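Local coordinates for protein pyruvate kinase (Cryptosporidium parvum, PDB 4DRS) that probably catalyses the last step of glycolysis, transferring the phosphoryl group of phosphoenolpyruvate to ADP to give pyruvate and ATP, at residues A[127-138]-A[146-157]. Numbering follows the deposited sequence.
Sequences ELKAGQTLKITT and SECISCSYSLLP
Ile136 and Ile149 pair in parallel strands, 133-137 and 148-150, within the small beta-barrel B domain that pyruvate kinases insert into their TIM barrel. Backbone hydrogen bonds join them: Lys135 N donates to Glu147 O (2.8 Å), Lys135 O accepts from Ile149 N, and Thr137 N closes on Ile149 O (3.0 Å). Strand 148-150 is outermost in its sheet within the chain; beyond strand 133-137, Ile136 is backbone hydrogen-bonded to Ile185.

From CB, Ile136 divides into two branches. Ile136 CG1 lies alongside Ile149 CG1 at 3.8 Å, the two side chains pointing the same way, and the tip, Ile136 CD1, ends 4.5 Å from Ile149 CD1. Ile136 CG2, anti to the backbone N, reaches Cys151 CB at 3.7 Å and Leu156 CD2 at 4.0 Å; Leu156 crosses Ile136 nearly at right angles. Strand 184-188 adds Ile185 and Cys187 to this buried apolar layer.

Lys135 and Cys148 occupy the other face, where the extended lysine passes its CD 3.8 Å from Cys148 SG. Gln132, which ends the type II turn 129-132, takes the N-H of Lys129 on OE1 from above the carbonyl plane, while NE2 makes a weak, bent hydrogen bond to Ser146 O (2.9 Å, 125° at the hydrogen).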
loop_
_atom_site.group_PDB
_atom_site.type_symbol
_atom_site.label_atom_id
_atom_site.label_comp_id
_atom_site.label_asym_id
_atom_site.label_seq_id
_atom_site.Cartn_x
_atom_site.Cartn_y
_atom_site.Cartn_z
ATOM N N GLU A 127 28.866 -13.738 53.483
ATOM C CA GLU A 127 28.038 -14.767 52.848
ATOM C C GLU A 127 27.070 -15.391 53.850
ATOM O O GLU A 127 27.318 -15.369 55.059
ATOM C CB GLU A 127 28.917 -15.874 52.258
ATOM C CG GLU A 127 30.032 -15.392 51.345
ATOM C CD GLU A 127 30.818 -16.535 50.731
ATOM O OE1 GLU A 127 31.393 -17.349 51.491
ATOM O OE2 GLU A 127 30.867 -16.618 49.486
ATOM N N LEU A 128 25.978 -15.960 53.341
ATOM C CA LEU A 128 24.978 -16.613 54.189
ATOM C C LEU A 128 24.612 -18.016 53.703
ATOM O O LEU A 128 24.730 -18.326 52.515
ATOM C CB LEU A 128 23.718 -15.745 54.321
ATOM C CG LEU A 128 23.826 -14.340 54.932
ATOM C CD1 LEU A 128 22.445 -13.735 55.088
ATOM C CD2 LEU A 128 24.535 -14.341 56.279
ATOM N N LYS A 129 24.172 -18.853 54.641
ATOM C CA LYS A 129 23.778 -20.232 54.358
ATOM C C LYS A 129 22.307 -20.458 54.714
ATOM O O LYS A 129 21.830 -19.980 55.745
ATOM C CB LYS A 129 24.676 -21.207 55.129
ATOM C CG LYS A 129 24.553 -22.664 54.705
ATOM C CD LYS A 129 25.399 -23.571 55.584
ATOM C CE LYS A 129 25.227 -25.031 55.193
ATOM N NZ LYS A 129 26.020 -25.934 56.071
ATOM N N ALA A 130 21.599 -21.186 53.850
ATOM C CA ALA A 130 20.186 -21.509 54.052
ATOM C C ALA A 130 19.936 -22.215 55.383
ATOM O O ALA A 130 20.716 -23.079 55.789
ATOM C CB ALA A 130 19.670 -22.356 52.899
ATOM N N GLY A 131 18.854 -21.834 56.057
ATOM C CA GLY A 131 18.493 -22.427 57.344
ATOM C C GLY A 131 18.719 -21.513 58.536
ATOM O O GLY A 131 17.948 -21.543 59.499
ATOM N N GLN A 132 19.780 -20.707 58.475
ATOM C CA GLN A 132 20.096 -19.752 59.538
ATOM C C GLN A 132 19.037 -18.651 59.613
ATOM O O GLN A 132 18.402 -18.320 58.607
ATOM C CB GLN A 132 21.495 -19.148 59.337
ATOM C CG GLN A 132 21.570 -18.042 58.292
ATOM C CD GLN A 132 22.949 -17.422 58.177
ATOM O OE1 GLN A 132 23.867 -18.015 57.609
ATOM N NE2 GLN A 132 23.096 -16.213 58.705
ATOM N N THR A 133 18.843 -18.099 60.807
ATOM C CA THR A 133 17.883 -17.014 60.996
ATOM C C THR A 133 18.597 -15.662 60.990
ATOM O O THR A 133 19.332 -15.328 61.925
ATOM C CB THR A 133 17.041 -17.180 62.284
ATOM O OG1 THR A 133 17.873 -17.013 63.438
ATOM C CG2 THR A 133 16.366 -18.550 62.329
ATOM N N LEU A 134 18.384 -14.899 59.919
ATOM C CA LEU A 134 18.998 -13.583 59.765
ATOM C C LEU A 134 18.091 -12.471 60.282
ATOM O O LEU A 134 16.919 -12.388 59.909
ATOM C CB LEU A 134 19.363 -13.321 58.298
ATOM C CG LEU A 134 19.890 -11.927 57.937
ATOM C CD1 LEU A 134 21.354 -11.756 58.329
ATOM C CD2 LEU A 134 19.691 -11.646 56.458
ATOM N N LYS A 135 18.650 -11.623 61.140
ATOM C CA LYS A 135 17.951 -10.458 61.671
ATOM C C LYS A 135 18.226 -9.239 60.789
ATOM O O LYS A 135 19.319 -9.103 60.233
ATOM C CB LYS A 135 18.400 -10.192 63.110
ATOM C CG LYS A 135 17.612 -9.119 63.846
ATOM C CD LYS A 135 18.179 -8.890 65.239
ATOM C CE LYS A 135 17.480 -7.737 65.941
ATOM N NZ LYS A 135 18.036 -7.506 67.303
ATOM N N ILE A 136 17.227 -8.370 60.653
ATOM C CA ILE A 136 17.366 -7.131 59.889
ATOM C C ILE A 136 16.806 -5.961 60.699
ATOM O O ILE A 136 15.592 -5.828 60.851
ATOM C CB ILE A 136 16.668 -7.214 58.506
ATOM C CG1 ILE A 136 17.169 -8.426 57.707
ATOM C CG2 ILE A 136 16.898 -5.935 57.710
ATOM C CD1 ILE A 136 16.321 -8.782 56.504
ATOM N N THR A 137 17.701 -5.127 61.225
ATOM C CA THR A 137 17.307 -3.956 62.014
ATOM C C THR A 137 17.072 -2.734 61.123
ATOM O O THR A 137 17.572 -2.678 59.998
ATOM C CB THR A 137 18.343 -3.633 63.120
ATOM O OG1 THR A 137 17.925 -2.476 63.859
ATOM C CG2 THR A 137 19.731 -3.387 62.528
ATOM N N THR A 138 16.300 -1.773 61.628
ATOM C CA THR A 138 16.043 -0.516 60.917
ATOM C C THR A 138 16.980 0.597 61.398
ATOM O O THR A 138 16.946 1.722 60.888
ATOM C CB THR A 138 14.572 -0.061 61.047
ATOM O OG1 THR A 138 14.241 0.128 62.428
ATOM C CG2 THR A 138 13.633 -1.089 60.434
ATOM N N SER A 146 27.043 -11.302 60.070
ATOM C CA SER A 146 26.431 -12.426 59.366
ATOM C C SER A 146 25.098 -12.838 59.995
ATOM O O SER A 146 24.430 -13.757 59.512
ATOM C CB SER A 146 27.394 -13.618 59.361
ATOM O OG SER A 146 26.907 -14.679 58.559
ATOM N N GLU A 147 24.718 -12.151 61.069
ATOM C CA GLU A 147 23.534 -12.511 61.846
ATOM C C GLU A 147 22.506 -11.380 61.895
ATOM O O GLU A 147 21.300 -11.634 61.896
ATOM C CB GLU A 147 23.940 -12.924 63.266
ATOM C CG GLU A 147 24.985 -14.034 63.319
ATOM C CD GLU A 147 25.806 -14.013 64.596
ATOM O OE1 GLU A 147 25.226 -14.205 65.687
ATOM O OE2 GLU A 147 27.037 -13.815 64.506
ATOM N N CYS A 148 22.986 -10.138 61.934
ATOM C CA CYS A 148 22.112 -8.968 62.001
ATOM C C CYS A 148 22.591 -7.842 61.085
ATOM O O CYS A 148 23.506 -7.092 61.434
ATOM C CB CYS A 148 21.991 -8.473 63.448
ATOM S SG CYS A 148 21.015 -6.965 63.655
ATOM N N ILE A 149 21.970 -7.737 59.910
ATOM C CA ILE A 149 22.267 -6.655 58.965
ATOM C C ILE A 149 21.341 -5.452 59.168
ATOM O O ILE A 149 20.374 -5.519 59.935
ATOM C CB ILE A 149 22.222 -7.118 57.485
ATOM C CG1 ILE A 149 20.834 -7.659 57.115
ATOM C CG2 ILE A 149 23.317 -8.142 57.206
ATOM C CD1 ILE A 149 20.549 -7.669 55.626
ATOM N N SER A 150 21.643 -4.362 58.471
ATOM C CA SER A 150 20.894 -3.121 58.611
ATOM C C SER A 150 19.995 -2.853 57.403
ATOM O O SER A 150 20.132 -3.495 56.359
ATOM C CB SER A 150 21.855 -1.954 58.832
ATOM O OG SER A 150 21.155 -0.807 59.269
ATOM N N CYS A 151 19.083 -1.896 57.560
ATOM C CA CYS A 151 18.101 -1.560 56.534
ATOM C C CYS A 151 17.781 -0.065 56.570
ATOM O O CYS A 151 17.641 0.523 57.647
ATOM C CB CYS A 151 16.829 -2.386 56.748
ATOM S SG CYS A 151 15.504 -2.135 55.545
ATOM N N SER A 152 17.663 0.541 55.392
ATOM C CA SER A 152 17.391 1.975 55.276
ATOM C C SER A 152 15.915 2.321 55.468
ATOM O O SER A 152 15.572 3.465 55.761
ATOM C CB SER A 152 17.872 2.494 53.923
ATOM O OG SER A 152 17.242 1.794 52.867
ATOM N N TYR A 153 15.052 1.322 55.304
ATOM C CA TYR A 153 13.603 1.510 55.343
ATOM C C TYR A 153 13.070 1.306 56.768
ATOM O O TYR A 153 12.904 0.174 57.225
ATOM C CB TYR A 153 12.955 0.553 54.329
ATOM C CG TYR A 153 11.454 0.656 54.154
ATOM C CD1 TYR A 153 10.821 1.889 53.992
ATOM C CD2 TYR A 153 10.669 -0.497 54.105
ATOM C CE1 TYR A 153 9.445 1.968 53.822
ATOM C CE2 TYR A 153 9.298 -0.429 53.934
ATOM C CZ TYR A 153 8.690 0.802 53.795
ATOM O OH TYR A 153 7.328 0.863 53.623
ATOM N N SER A 154 12.813 2.410 57.466
ATOM C CA SER A 154 12.406 2.359 58.878
ATOM C C SER A 154 10.981 1.834 59.084
ATOM O O SER A 154 10.622 1.408 60.185
ATOM C CB SER A 154 12.576 3.725 59.550
ATOM O OG SER A 154 11.583 4.639 59.124
ATOM N N LEU A 155 10.180 1.871 58.020
ATOM C CA LEU A 155 8.821 1.334 58.042
ATOM C C LEU A 155 8.754 -0.142 57.619
ATOM O O LEU A 155 7.672 -0.660 57.323
ATOM C CB LEU A 155 7.891 2.185 57.167
ATOM C CG LEU A 155 7.292 3.470 57.748
ATOM C CD1 LEU A 155 6.708 4.332 56.637
ATOM C CD2 LEU A 155 6.233 3.171 58.800
ATOM N N LEU A 156 9.907 -0.813 57.605
ATOM C CA LEU A 156 9.982 -2.237 57.250
ATOM C C LEU A 156 9.092 -3.150 58.109
ATOM O O LEU A 156 8.369 -3.982 57.553
ATOM C CB LEU A 156 11.433 -2.743 57.249
ATOM C CG LEU A 156 11.673 -4.222 56.917
ATOM C CD1 LEU A 156 11.248 -4.554 55.493
ATOM C CD2 LEU A 156 13.130 -4.593 57.138
ATOM N N PRO A 157 9.137 -3.002 59.456
ATOM C CA PRO A 157 8.312 -3.883 60.301
ATOM C C PRO A 157 6.810 -3.781 60.016
ATOM O O PRO A 157 6.095 -4.780 60.109
ATOM C CB PRO A 157 8.619 -3.398 61.728
ATOM C CG PRO A 157 9.170 -2.019 61.564
ATOM C CD PRO A 157 9.932 -2.064 60.275
#